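PDB 1U53: secreted protein ASP-2 from Necator americanus, which is a hookworm vaccine antigen of the pathogenesis-related-1 (CAP) family, whose precise biochemical role in the parasite is not firmly established. Local coordinates for residues 66-72 and 153-158. Numbering follows the deposited sequence.
Sequences NAKQCVF and CSNMCY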
loop_
_atom_site.group_PDB
_atom_site.type_symbol
_atom_site.label_atom_id
_atom_site.label_comp_id
_atom_site.label_asym_id
_atom_site.label_seq_id
_atom_site.Cartn_x
_atom_site.Cartn_y
_atom_site.Cartn_z
ATOM N N ASN A 66 12.078 -0.252 11.164
ATOM C CA ASN A 66 12.133 -1.640 10.722
ATOM C C ASN A 66 13.236 -1.807 9.701
ATOM O O ASN A 66 14.177 -2.591 9.892
ATOM C CB ASN A 66 10.766 -2.037 10.111
ATOM C CG ASN A 66 10.708 -3.501 9.642
ATOM O OD1 ASN A 66 11.734 -4.122 9.399
ATOM N ND2 ASN A 66 9.485 -4.049 9.506
ATOM N N ALA A 67 13.151 -1.035 8.629
ATOM C CA ALA A 67 14.159 -1.179 7.544
ATOM C C ALA A 67 15.585 -1.137 8.061
ATOM O O ALA A 67 16.374 -1.913 7.608
ATOM C CB ALA A 67 13.948 -0.131 6.473
ATOM N N LYS A 68 15.918 -0.221 8.974
ATOM C CA LYS A 68 17.319 -0.053 9.371
ATOM C C LYS A 68 17.898 -1.282 10.058
ATOM O O LYS A 68 19.125 -1.416 10.153
ATOM C CB LYS A 68 17.466 1.142 10.315
ATOM C CG LYS A 68 17.314 2.473 9.584
ATOM C CD LYS A 68 18.553 2.718 8.776
ATOM C CE LYS A 68 18.718 4.168 8.350
ATOM N NZ LYS A 68 19.740 4.264 7.264
ATOM N N GLN A 69 17.054 -2.169 10.597
ATOM C CA GLN A 69 17.595 -3.383 11.235
ATOM C C GLN A 69 18.101 -4.432 10.243
ATOM O O GLN A 69 18.818 -5.368 10.625
ATOM C CB GLN A 69 16.546 -4.030 12.115
ATOM C CG GLN A 69 15.978 -3.137 13.184
ATOM C CD GLN A 69 14.805 -3.787 13.887
ATOM O OE1 GLN A 69 14.915 -4.917 14.415
ATOM N NE2 GLN A 69 13.678 -3.091 13.917
ATOM N N CYS A 70 17.723 -4.296 8.966
ATOM C CA CYS A 70 18.244 -5.130 7.889
ATOM C C CYS A 70 17.976 -6.620 8.142
ATOM O O CYS A 70 18.812 -7.465 7.878
ATOM C CB CYS A 70 19.745 -4.853 7.670
ATOM S SG CYS A 70 19.977 -3.284 6.791
ATOM N N VAL A 71 16.801 -6.899 8.701
ATOM C CA VAL A 71 16.255 -8.253 8.850
ATOM C C VAL A 71 14.901 -8.211 8.154
ATOM O O VAL A 71 14.064 -7.335 8.434
ATOM C CB VAL A 71 16.045 -8.634 10.298
ATOM C CG1 VAL A 71 15.516 -10.056 10.370
ATOM C CG2 VAL A 71 17.400 -8.541 11.070
ATOM N N PHE A 72 14.710 -9.120 7.212
ATOM C CA PHE A 72 13.428 -9.166 6.482
ATOM C C PHE A 72 12.361 -9.756 7.403
ATOM O O PHE A 72 12.228 -10.984 7.503
ATOM C CB PHE A 72 13.587 -10.043 5.236
ATOM C CG PHE A 72 12.370 -10.052 4.322
ATOM C CD1 PHE A 72 12.056 -8.954 3.532
ATOM C CD2 PHE A 72 11.535 -11.153 4.263
ATOM C CE1 PHE A 72 10.937 -8.990 2.707
ATOM C CE2 PHE A 72 10.410 -11.194 3.418
ATOM C CZ PHE A 72 10.100 -10.103 2.662
ATOM N N CYS A 153 20.927 -2.588 2.613
ATOM C CA CYS A 153 21.584 -3.410 3.601
ATOM C C CYS A 153 22.748 -4.112 2.951
ATOM O O CYS A 153 22.965 -3.995 1.741
ATOM C CB CYS A 153 20.613 -4.443 4.144
ATOM S SG CYS A 153 19.182 -3.733 4.935
ATOM N N SER A 154 23.496 -4.872 3.733
ATOM C CA SER A 154 24.711 -5.476 3.178
ATOM C C SER A 154 24.385 -6.406 2.015
ATOM O O SER A 154 25.076 -6.391 0.981
ATOM C CB SER A 154 25.467 -6.234 4.268
ATOM O OG SER A 154 25.880 -5.324 5.277
ATOM N N ASN A 155 23.324 -7.195 2.165
ATOM C CA ASN A 155 22.980 -8.214 1.177
ATOM C C ASN A 155 21.590 -8.148 0.570
ATOM O O ASN A 155 21.179 -9.086 -0.112
ATOM C CB ASN A 155 23.197 -9.613 1.762
ATOM C CG ASN A 155 24.667 -9.961 1.859
ATOM O OD1 ASN A 155 25.531 -9.129 1.573
ATOM N ND2 ASN A 155 24.960 -11.185 2.234
ATOM N N MET A 156 20.876 -7.051 0.798
ATOM C CA MET A 156 19.564 -6.872 0.186
ATOM C C MET A 156 19.229 -5.393 0.169
ATOM O O MET A 156 19.749 -4.618 0.979
ATOM C CB MET A 156 18.456 -7.601 0.970
ATOM C CG MET A 156 18.281 -7.051 2.408
ATOM S SD MET A 156 16.876 -7.876 3.201
ATOM C CE MET A 156 17.196 -7.358 4.881
ATOM N N CYS A 157 18.335 -5.023 -0.732
ATOM C CA CYS A 157 17.729 -3.700 -0.692
ATOM C C CYS A 157 16.408 -3.986 0.012
ATOM O O CYS A 157 15.641 -4.823 -0.477
ATOM C CB CYS A 157 17.478 -3.173 -2.112
ATOM S SG CYS A 157 16.545 -1.609 -2.094
ATOM N N TYR A 158 16.166 -3.365 1.182
ATOM C CA TYR A 158 15.032 -3.743 2.025
ATOM C C TYR A 158 14.043 -2.577 2.108
ATOM O O TYR A 158 14.421 -1.453 2.440
ATOM C CB TYR A 158 15.559 -4.144 3.415
ATOM C CG TYR A 158 14.519 -4.562 4.418
ATOM C CD1 TYR A 158 13.412 -5.339 4.036
ATOM C CD2 TYR A 158 14.676 -4.275 5.763
ATOM C CE1 TYR A 158 12.449 -5.749 4.966
ATOM C CE2 TYR A 158 13.695 -4.657 6.703
ATOM C CZ TYR A 158 12.601 -5.397 6.306
ATOM O OH TYR A 158 11.669 -5.790 7.246
#
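Tyr-158, near the start of strand 157-164, packs its ring against the chain that leaves helix 57-67, and this is the tight, buried part of the contact. Its CG stands anti to the backbone N, which carries the ring across to the helix end. There Tyr-158 OH donates a hydrogen bond to Asn-66 OD1 at 2.7 Å, arriving 34° out of the carbonyl plane, and the two side chains cross at about a right angle. Ala-67 O meets the ring edge, 3.4 Å from Tyr-158 CD2, while also accepting the Cys-70 N bond that closes a type I turn. Asn-66 ND2 is held in turn by Glu-85 and the carbonyl of Lys-73, and Lys-73 N bonds to the tyrosine hydroxyl. Beyond the turn, where Cys-70 takes positive phi, the disulfide Cys-70 SG to Cys-153 SG (2.1 Å, chi3 -86°) ties the helix exit to the hairpin turn between strands 145-152 and 157-164. The Met-156 chain, extended beyond CG, brings Met-156 CE to 3.4 Å from Cys-70 O. Toward solvent the packing thins: Phe-72, an exposed residue, meets Tyr-158 rim to rim, planes 61° apart, and Phe-72 CD1 lies 3.5 Å from Tyr-158 CE1. The chemistry is thus mixed: a covalent link joins the helix exit to the hairpin turn of this CAP domain, while a buried polar network fixes the tyrosine hydroxyl and probably limits movement of its ring.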